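Local coordinates for protein phenol hydroxylase component phL (PDB 3U52) that probably serves as a non-catalytic, all-helical subunit of a bacterial phenol hydroxylase, packing against the other chains of the multi-protein complex, at residues D[127-132]-D[224-229]; D[154-159]-D[254-259]; D[172-175]-D[180-183]. One frame throughout, in Å; residues are numbered along the deposited sequence.

Interaction 1: residues D[127-132]-D[224-229]; sequences RHVELG and GMMYPL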
loop_
_atom_site.group_PDB
_atom_site.type_symbol
_atom_site.label_atom_id
_atom_site.label_comp_id
_atom_site.label_asym_id
_atom_site.label_seq_id
_atom_site.Cartn_x
_atom_site.Cartn_y
_atom_site.Cartn_z
ATOM N N ARG D 127 33.416 -15.770 8.502
ATOM C CA ARG D 127 33.038 -14.398 8.134
ATOM C C ARG D 127 34.016 -13.734 7.189
ATOM O O ARG D 127 33.640 -12.827 6.443
ATOM C CB ARG D 127 32.872 -13.491 9.351
ATOM C CG ARG D 127 34.053 -13.404 10.295
ATOM C CD ARG D 127 33.733 -12.500 11.470
ATOM N NE ARG D 127 34.931 -12.349 12.275
ATOM C CZ ARG D 127 35.460 -11.192 12.669
ATOM N NH1 ARG D 127 34.853 -10.037 12.415
ATOM N NH2 ARG D 127 36.575 -11.212 13.391
ATOM N N HIS D 128 35.294 -14.139 7.258
ATOM C CA HIS D 128 36.321 -13.537 6.387
ATOM C C HIS D 128 36.193 -14.044 4.945
ATOM O O HIS D 128 36.441 -13.342 3.944
ATOM C CB HIS D 128 37.707 -13.825 6.979
ATOM C CG HIS D 128 37.875 -13.364 8.396
ATOM N ND1 HIS D 128 37.817 -12.036 8.770
ATOM C CD2 HIS D 128 38.101 -14.061 9.534
ATOM C CE1 HIS D 128 38.032 -11.939 10.070
ATOM N NE2 HIS D 128 38.206 -13.158 10.550
ATOM N N VAL D 129 35.719 -15.261 4.828
ATOM C CA VAL D 129 35.447 -15.872 3.537
ATOM C C VAL D 129 34.223 -15.177 2.929
ATOM O O VAL D 129 34.213 -14.836 1.736
ATOM C CB VAL D 129 35.221 -17.395 3.715
ATOM C CG1 VAL D 129 34.811 -18.091 2.390
ATOM C CG2 VAL D 129 36.500 -18.032 4.305
ATOM N N GLU D 130 33.194 -14.947 3.767
ATOM C CA GLU D 130 31.987 -14.192 3.338
ATOM C C GLU D 130 32.384 -12.807 2.819
ATOM O O GLU D 130 31.842 -12.306 1.801
ATOM C CB GLU D 130 31.007 -14.081 4.530
ATOM C CG GLU D 130 30.370 -15.430 4.896
ATOM C CD GLU D 130 29.730 -16.163 3.699
ATOM O OE1 GLU D 130 28.959 -15.509 2.962
ATOM O OE2 GLU D 130 29.992 -17.384 3.447
ATOM N N LEU D 131 33.317 -12.171 3.524
ATOM C CA LEU D 131 33.768 -10.846 3.134
ATOM C C LEU D 131 34.382 -10.940 1.754
ATOM O O LEU D 131 33.984 -10.197 0.869
ATOM C CB LEU D 131 34.782 -10.254 4.111
ATOM C CG LEU D 131 35.050 -8.803 3.644
ATOM C CD1 LEU D 131 33.806 -7.937 3.757
ATOM C CD2 LEU D 131 36.075 -8.202 4.463
ATOM N N GLY D 132 35.335 -11.862 1.557
ATOM C CA GLY D 132 35.882 -12.135 0.209
ATOM C C GLY D 132 34.793 -12.293 -0.843
ATOM O O GLY D 132 34.891 -11.696 -1.931
ATOM N N GLY D 224 29.990 -24.298 -3.418
ATOM C CA GLY D 224 29.362 -25.577 -3.661
ATOM C C GLY D 224 29.996 -26.755 -2.944
ATOM O O GLY D 224 29.454 -27.874 -2.957
ATOM N N MET D 225 31.150 -26.523 -2.330
ATOM C CA MET D 225 31.783 -27.518 -1.477
ATOM C C MET D 225 31.722 -27.030 -0.052
ATOM O O MET D 225 31.404 -27.814 0.849
ATOM C CB MET D 225 33.258 -27.715 -1.890
ATOM C CG MET D 225 33.497 -28.895 -2.842
ATOM S SD MET D 225 35.271 -29.159 -3.117
ATOM C CE MET D 225 35.609 -27.879 -4.332
ATOM N N MET D 226 31.998 -25.734 0.158
ATOM C CA MET D 226 32.017 -25.161 1.515
ATOM C C MET D 226 30.694 -25.234 2.290
ATOM O O MET D 226 30.673 -25.621 3.467
ATOM C CB MET D 226 32.479 -23.707 1.486
ATOM C CG MET D 226 32.488 -23.060 2.856
ATOM S SD MET D 226 33.301 -21.471 2.793
ATOM C CE MET D 226 32.025 -20.541 1.902
ATOM N N TYR D 227 29.618 -24.780 1.654
ATOM C CA TYR D 227 28.323 -24.750 2.313
ATOM C C TYR D 227 27.857 -26.143 2.747
ATOM O O TYR D 227 27.487 -26.300 3.886
ATOM C CB TYR D 227 27.292 -23.978 1.460
ATOM C CG TYR D 227 27.341 -22.524 1.812
ATOM C CD1 TYR D 227 28.347 -21.718 1.325
ATOM C CD2 TYR D 227 26.416 -21.977 2.724
ATOM C CE1 TYR D 227 28.429 -20.386 1.677
ATOM C CE2 TYR D 227 26.478 -20.638 3.096
ATOM C CZ TYR D 227 27.488 -19.864 2.572
ATOM O OH TYR D 227 27.549 -18.553 2.918
ATOM N N PRO D 228 27.877 -27.154 1.836
ATOM C CA PRO D 228 27.556 -28.510 2.349
ATOM C C PRO D 228 28.485 -28.986 3.467
ATOM O O PRO D 228 27.997 -29.495 4.469
ATOM C CB PRO D 228 27.664 -29.407 1.102
ATOM C CG PRO D 228 27.371 -28.402 -0.101
ATOM C CD PRO D 228 28.123 -27.164 0.368
ATOM N N LEU D 229 29.798 -28.783 3.324
ATOM C CA LEU D 229 30.731 -29.245 4.355
ATOM C C LEU D 229 30.412 -28.623 5.696
ATOM O O LEU D 229 30.324 -29.312 6.707
ATOM C CB LEU D 229 32.194 -28.939 3.985
ATOM C CG LEU D 229 33.269 -29.325 5.021
ATOM C CD1 LEU D 229 33.319 -30.834 5.246
ATOM C CD2 LEU D 229 34.625 -28.806 4.551
#

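Interaction 2: residues D[154-159]-D[254-259]; sequences IYTGMD and RDWYKE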
loop_
_atom_site.group_PDB
_atom_site.type_symbol
_atom_site.label_atom_id
_atom_site.label_comp_id
_atom_site.label_asym_id
_atom_site.label_seq_id
_atom_site.Cartn_x
_atom_site.Cartn_y
_atom_site.Cartn_z
ATOM N N ILE D 154 24.804 -8.488 -7.254
ATOM C CA ILE D 154 24.709 -7.567 -6.135
ATOM C C ILE D 154 23.840 -8.177 -5.002
ATOM O O ILE D 154 24.186 -8.039 -3.836
ATOM C CB ILE D 154 24.229 -6.124 -6.499
ATOM C CG1 ILE D 154 24.428 -5.187 -5.301
ATOM C CG2 ILE D 154 22.734 -6.096 -6.856
ATOM C CD1 ILE D 154 25.644 -4.317 -5.322
ATOM N N TYR D 155 22.735 -8.842 -5.345
ATOM C CA TYR D 155 21.883 -9.494 -4.320
ATOM C C TYR D 155 22.703 -10.533 -3.529
ATOM O O TYR D 155 22.701 -10.549 -2.299
ATOM C CB TYR D 155 20.670 -10.180 -4.983
ATOM C CG TYR D 155 19.719 -9.213 -5.677
ATOM C CD1 TYR D 155 18.899 -9.633 -6.713
ATOM C CD2 TYR D 155 19.625 -7.864 -5.259
ATOM C CE1 TYR D 155 18.031 -8.727 -7.360
ATOM C CE2 TYR D 155 18.757 -6.966 -5.896
ATOM C CZ TYR D 155 17.967 -7.436 -6.929
ATOM O OH TYR D 155 17.154 -6.596 -7.626
ATOM N N THR D 156 23.435 -11.370 -4.239
ATOM C CA THR D 156 24.230 -12.400 -3.561
ATOM C C THR D 156 25.388 -11.792 -2.721
ATOM O O THR D 156 25.658 -12.265 -1.607
ATOM C CB THR D 156 24.614 -13.582 -4.527
ATOM O OG1 THR D 156 24.747 -14.809 -3.764
ATOM C CG2 THR D 156 25.878 -13.316 -5.235
ATOM N N GLY D 157 26.036 -10.740 -3.217
ATOM C CA GLY D 157 27.103 -10.068 -2.443
ATOM C C GLY D 157 26.577 -9.430 -1.167
ATOM O O GLY D 157 27.236 -9.464 -0.120
ATOM N N MET D 158 25.387 -8.839 -1.238
ATOM C CA MET D 158 24.759 -8.301 -0.041
ATOM C C MET D 158 24.332 -9.414 0.944
ATOM O O MET D 158 24.518 -9.260 2.140
ATOM C CB MET D 158 23.610 -7.334 -0.402
ATOM C CG MET D 158 24.078 -6.024 -1.147
ATOM S SD MET D 158 25.717 -5.366 -0.623
ATOM C CE MET D 158 26.836 -5.881 -1.995
ATOM N N ASP D 159 23.841 -10.539 0.440
ATOM C CA ASP D 159 23.566 -11.735 1.269
ATOM C C ASP D 159 24.839 -12.202 1.988
ATOM O O ASP D 159 24.787 -12.565 3.143
ATOM C CB ASP D 159 23.128 -12.881 0.376
ATOM C CG ASP D 159 21.760 -12.652 -0.274
ATOM O OD1 ASP D 159 20.995 -11.797 0.215
ATOM O OD2 ASP D 159 21.463 -13.328 -1.291
ATOM N N ARG D 254 21.554 -22.290 5.602
ATOM C CA ARG D 254 21.027 -23.443 4.844
ATOM C C ARG D 254 19.886 -23.097 3.874
ATOM O O ARG D 254 19.874 -23.570 2.712
ATOM C CB ARG D 254 20.625 -24.624 5.753
ATOM C CG ARG D 254 21.815 -25.383 6.335
ATOM C CD ARG D 254 21.357 -26.549 7.277
ATOM N NE ARG D 254 20.738 -26.005 8.487
ATOM C CZ ARG D 254 21.430 -25.611 9.546
ATOM N NH1 ARG D 254 22.747 -25.758 9.538
ATOM N NH2 ARG D 254 20.806 -25.073 10.613
ATOM N N ASP D 255 18.929 -22.284 4.341
ATOM C CA ASP D 255 17.866 -21.795 3.474
ATOM C C ASP D 255 18.430 -20.951 2.311
ATOM O O ASP D 255 18.005 -21.110 1.160
ATOM C CB ASP D 255 16.861 -20.940 4.305
ATOM C CG ASP D 255 15.910 -21.813 5.181
ATOM O OD1 ASP D 255 15.885 -23.056 4.976
ATOM O OD2 ASP D 255 15.213 -21.263 6.094
ATOM N N TRP D 256 19.351 -20.036 2.624
ATOM C CA TRP D 256 20.009 -19.198 1.602
ATOM C C TRP D 256 20.669 -20.060 0.507
ATOM O O TRP D 256 20.473 -19.849 -0.703
ATOM C CB TRP D 256 21.057 -18.240 2.238
ATOM C CG TRP D 256 21.835 -17.496 1.196
ATOM C CD1 TRP D 256 21.441 -16.356 0.552
ATOM C CD2 TRP D 256 23.085 -17.894 0.577
ATOM N NE1 TRP D 256 22.383 -15.990 -0.390
ATOM C CE2 TRP D 256 23.404 -16.901 -0.390
ATOM C CE3 TRP D 256 23.998 -18.948 0.796
ATOM C CZ2 TRP D 256 24.579 -16.949 -1.163
ATOM C CZ3 TRP D 256 25.157 -19.012 0.003
ATOM C CH2 TRP D 256 25.425 -18.017 -0.974
ATOM N N TYR D 257 21.441 -21.045 0.950
ATOM C CA TYR D 257 22.176 -21.915 0.055
ATOM C C TYR D 257 21.277 -22.661 -0.872
ATOM O O TYR D 257 21.539 -22.676 -2.076
ATOM C CB TYR D 257 23.048 -22.902 0.810
ATOM C CG TYR D 257 23.868 -23.756 -0.117
ATOM C CD1 TYR D 257 24.851 -23.189 -0.909
ATOM C CD2 TYR D 257 23.613 -25.132 -0.236
ATOM C CE1 TYR D 257 25.599 -23.957 -1.763
ATOM C CE2 TYR D 257 24.357 -25.924 -1.096
ATOM C CZ TYR D 257 25.359 -25.313 -1.854
ATOM O OH TYR D 257 26.113 -26.020 -2.722
ATOM N N LYS D 258 20.212 -23.265 -0.335
ATOM C CA LYS D 258 19.244 -23.998 -1.160
ATOM C C LYS D 258 18.651 -23.119 -2.266
ATOM O O LYS D 258 18.503 -23.556 -3.422
ATOM C CB LYS D 258 18.102 -24.542 -0.281
ATOM C CG LYS D 258 18.540 -25.727 0.577
ATOM C CD LYS D 258 19.005 -26.895 -0.386
ATOM C CE LYS D 258 20.367 -27.549 -0.010
ATOM N NZ LYS D 258 20.237 -28.859 0.712
ATOM N N GLU D 259 18.304 -21.891 -1.906
ATOM C CA GLU D 259 17.759 -20.936 -2.891
ATOM C C GLU D 259 18.812 -20.539 -3.941
ATOM O O GLU D 259 18.488 -20.311 -5.085
ATOM C CB GLU D 259 17.196 -19.706 -2.153
ATOM C CG GLU D 259 16.699 -18.586 -3.085
ATOM C CD GLU D 259 16.860 -17.198 -2.457
ATOM O OE1 GLU D 259 15.984 -16.820 -1.637
ATOM O OE2 GLU D 259 17.878 -16.498 -2.774
#

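Interaction 3: residues D[172-175]-D[180-183]; sequences LMID and AALD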
loop_
_atom_site.group_PDB
_atom_site.type_symbol
_atom_site.label_atom_id
_atom_site.label_comp_id
_atom_site.label_asym_id
_atom_site.label_seq_id
_atom_site.Cartn_x
_atom_site.Cartn_y
_atom_site.Cartn_z
ATOM N N LEU D 172 29.945 -12.448 19.142
ATOM C CA LEU D 172 29.518 -11.420 20.071
ATOM C C LEU D 172 28.631 -11.982 21.169
ATOM O O LEU D 172 28.641 -11.484 22.301
ATOM C CB LEU D 172 28.800 -10.274 19.343
ATOM C CG LEU D 172 29.776 -9.390 18.572
ATOM C CD1 LEU D 172 29.054 -8.293 17.776
ATOM C CD2 LEU D 172 30.853 -8.755 19.510
ATOM N N MET D 173 27.859 -13.005 20.832
ATOM C CA MET D 173 27.050 -13.667 21.818
ATOM C C MET D 173 27.975 -14.340 22.811
ATOM O O MET D 173 27.774 -14.216 23.997
ATOM C CB MET D 173 26.134 -14.708 21.165
ATOM C CG MET D 173 24.944 -14.980 22.019
ATOM S SD MET D 173 23.791 -16.125 21.293
ATOM C CE MET D 173 23.371 -15.281 19.766
ATOM N N ILE D 174 28.998 -15.048 22.318
ATOM C CA ILE D 174 29.953 -15.760 23.173
ATOM C C ILE D 174 30.749 -14.854 24.097
ATOM O O ILE D 174 31.018 -15.254 25.240
ATOM C CB ILE D 174 30.926 -16.620 22.335
ATOM C CG1 ILE D 174 30.177 -17.800 21.731
ATOM C CG2 ILE D 174 32.135 -17.059 23.182
ATOM C CD1 ILE D 174 30.931 -18.560 20.655
ATOM N N ASP D 175 31.118 -13.645 23.643
ATOM C CA ASP D 175 31.847 -12.701 24.504
ATOM C C ASP D 175 31.002 -11.660 25.238
ATOM O O ASP D 175 31.553 -10.766 25.900
ATOM C CB ASP D 175 33.002 -12.003 23.764
ATOM C CG ASP D 175 32.529 -11.011 22.677
ATOM O OD1 ASP D 175 31.490 -10.321 22.840
ATOM O OD2 ASP D 175 33.236 -10.897 21.652
ATOM N N ALA D 180 35.807 -9.234 22.159
ATOM C CA ALA D 180 36.962 -10.059 22.513
ATOM C C ALA D 180 37.020 -11.361 21.717
ATOM O O ALA D 180 38.085 -11.738 21.288
ATOM C CB ALA D 180 36.965 -10.368 24.031
ATOM N N ALA D 181 35.874 -12.018 21.506
ATOM C CA ALA D 181 35.799 -13.288 20.789
ATOM C C ALA D 181 36.062 -13.061 19.317
ATOM O O ALA D 181 36.504 -13.961 18.641
ATOM C CB ALA D 181 34.435 -13.987 20.982
ATOM N N LEU D 182 35.790 -11.855 18.820
ATOM C CA LEU D 182 36.051 -11.549 17.420
ATOM C C LEU D 182 37.549 -11.332 17.188
ATOM O O LEU D 182 38.108 -11.750 16.164
ATOM C CB LEU D 182 35.288 -10.315 17.012
ATOM C CG LEU D 182 34.051 -10.417 16.123
ATOM C CD1 LEU D 182 33.613 -11.785 15.652
ATOM C CD2 LEU D 182 32.931 -9.594 16.654
ATOM N N ASP D 183 38.188 -10.681 18.151
ATOM C CA ASP D 183 39.666 -10.554 18.171
ATOM C C ASP D 183 40.341 -11.929 18.128
ATOM O O ASP D 183 41.255 -12.167 17.345
ATOM C CB ASP D 183 40.116 -9.778 19.420
ATOM C CG ASP D 183 39.673 -8.318 19.416
ATOM O OD1 ASP D 183 39.139 -7.810 18.390
ATOM O OD2 ASP D 183 39.894 -7.618 20.443
#

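Interaction 1: residues D[127-132]-D[224-229]
This is a buried contact between two nearly antiparallel helices near the centre of the folded chain, where Val129 and Glu130 of helix 126-143 meet Met226 and Tyr227 of helix 211-240. The axes of the short segments come no closer than 13.2 Å, with 150° between their directions, so side chains must bridge the gap, most of it from the Met226 side. Met226 meets the short Val129 tip to tip, Val129 CG1 touching Met226 SD at 3.7 Å. Met226 holds CG anti to its backbone N (chi1 179°) and stays extended as far as the sulfur, which carries SD across; the chain bends only at its last torsion. Beside this apolar pair, Tyr227 OH donates a hydrogen bond of 2.8 Å to Glu130 OE2. The hydroxyl comes in from above the carboxylate plane, 44° out of it, and the tyrosine ring stands almost square to the carboxylate. The other oxygen, OE1, makes a salt bridge to Arg160 on helix 147-175. A buried carboxylate is thus gripped at both oxygens, and Arg160 would probably stabilise its negative charge. The phenol end of Tyr227, a residue of the xenon pocket, is in turn tethered by a partner likely to be charged.

Interaction 2: residues D[154-159]-D[254-259]
Within the helical bundle of this hydroxylase-family subunit, Trp256 on helix 251-274 reaches across to Asp159 and Thr156 on helix 147-175, bridging two helices by means of a single indole. The backbones stay well apart, the nearest pair of CA atoms, those of Asp159 and Trp256, being 8.3 Å from each other. With CG anti to the backbone N (chi1 174°), the tryptophan sends its ring straight off helix 251-274, nitrogen edge leading. Its NE1 donates a hydrogen bond to Asp159 OD2, 3.0 Å long and moderately bent, with an N-H...O angle of 146°. The oxygen lies practically in the plane of the indole, whereas the indole nitrogen approaches from above the carboxylate plane, which is turned about 80° from the ring. Asp159 CB also comes within 3.3 Å of Trp256 NE1, but from above the ring plane; of the aspartate, only OD2 lies in plane at the edge. All three touching residues are buried, and the acid has help from helix 81-105: OD1 accepts a hydrogen bond from Tyr84 and forms a salt bridge with Arg88. Arg88 also pairs with Glu259, whose OE2 lies 5.0 Å from Asp159 OD2; the shared arginine probably offsets the like charges. Trp256 meets the ring of Tyr227 as well, and the next residue, Tyr257, touches bound xenon, while the indole side chain itself stays about 8 Å from the xenon. Further along the same ring edge, on its benzo side, Thr156 OG1 lies in the indole plane, 3.4 Å from Trp256 CZ2.

Interaction 3: residues D[172-175]-D[180-183]
The flat group here is the Asp175 carboxylate, and its OD2 does the work, turning its anti lone pair, the one away from OD1, to the backbone N of Ala181. That hydrogen bond, from Ala181 N to Asp175 OD2, is 2.9 Å long with an N-H...O angle of 153°. Ala180 N is also near OD2 but at a poor angle, so a single N-H from the first turn of helix 180-191 is bound. OD1 faces the connecting loop, accepting from Thr178 N and, weakly, from Gly179 N. Asp175 takes chi1 69°, setting CG between its backbone N and carbonyl carbon, which brings the acid over the start of the next helix, where its negative charge probably suits the helix dipole. Putting an alanine here would take away the carboxylate whose two oxygens hold the amides of Ala181 and Thr178, and the turn would probably be free to shift. Apolar contact lies to one side: Leu172 CD2 meets Leu182 CD2 at 3.6 Å, the side chains crossing at a slant. The turn thus joins the end of helix 147-175 to helix 180-191, with Ile174 and Ala181 both resting on helix 113-122 and Leu182 packed against an aromatic side chain of another protein's chain.

From the N terminus, the chain first enters 127-132 on helix 126-143, then 154-159 and 172-175, both on helix 147-175. A short turn leads to 180-183, closing interaction 3, the smallest loop. Helix 211-240 brings 224-229 back to close interaction 1, and helix 251-274 brings 254-259 to close interaction 2. The loops of interactions 1 and 2 therefore cross, and interaction 3 sits within both. Interactions 1 and 2 pack directly on each other, Gly224 CA lying 3.4 Å from Tyr257 OH, and tie four helices together, two of which, 211-240 and 251-274, carry the xenon-pocket residues. Interaction 3, its centre about 25 Å from that of interaction 2, touches interaction 1 through Arg127 and Leu182.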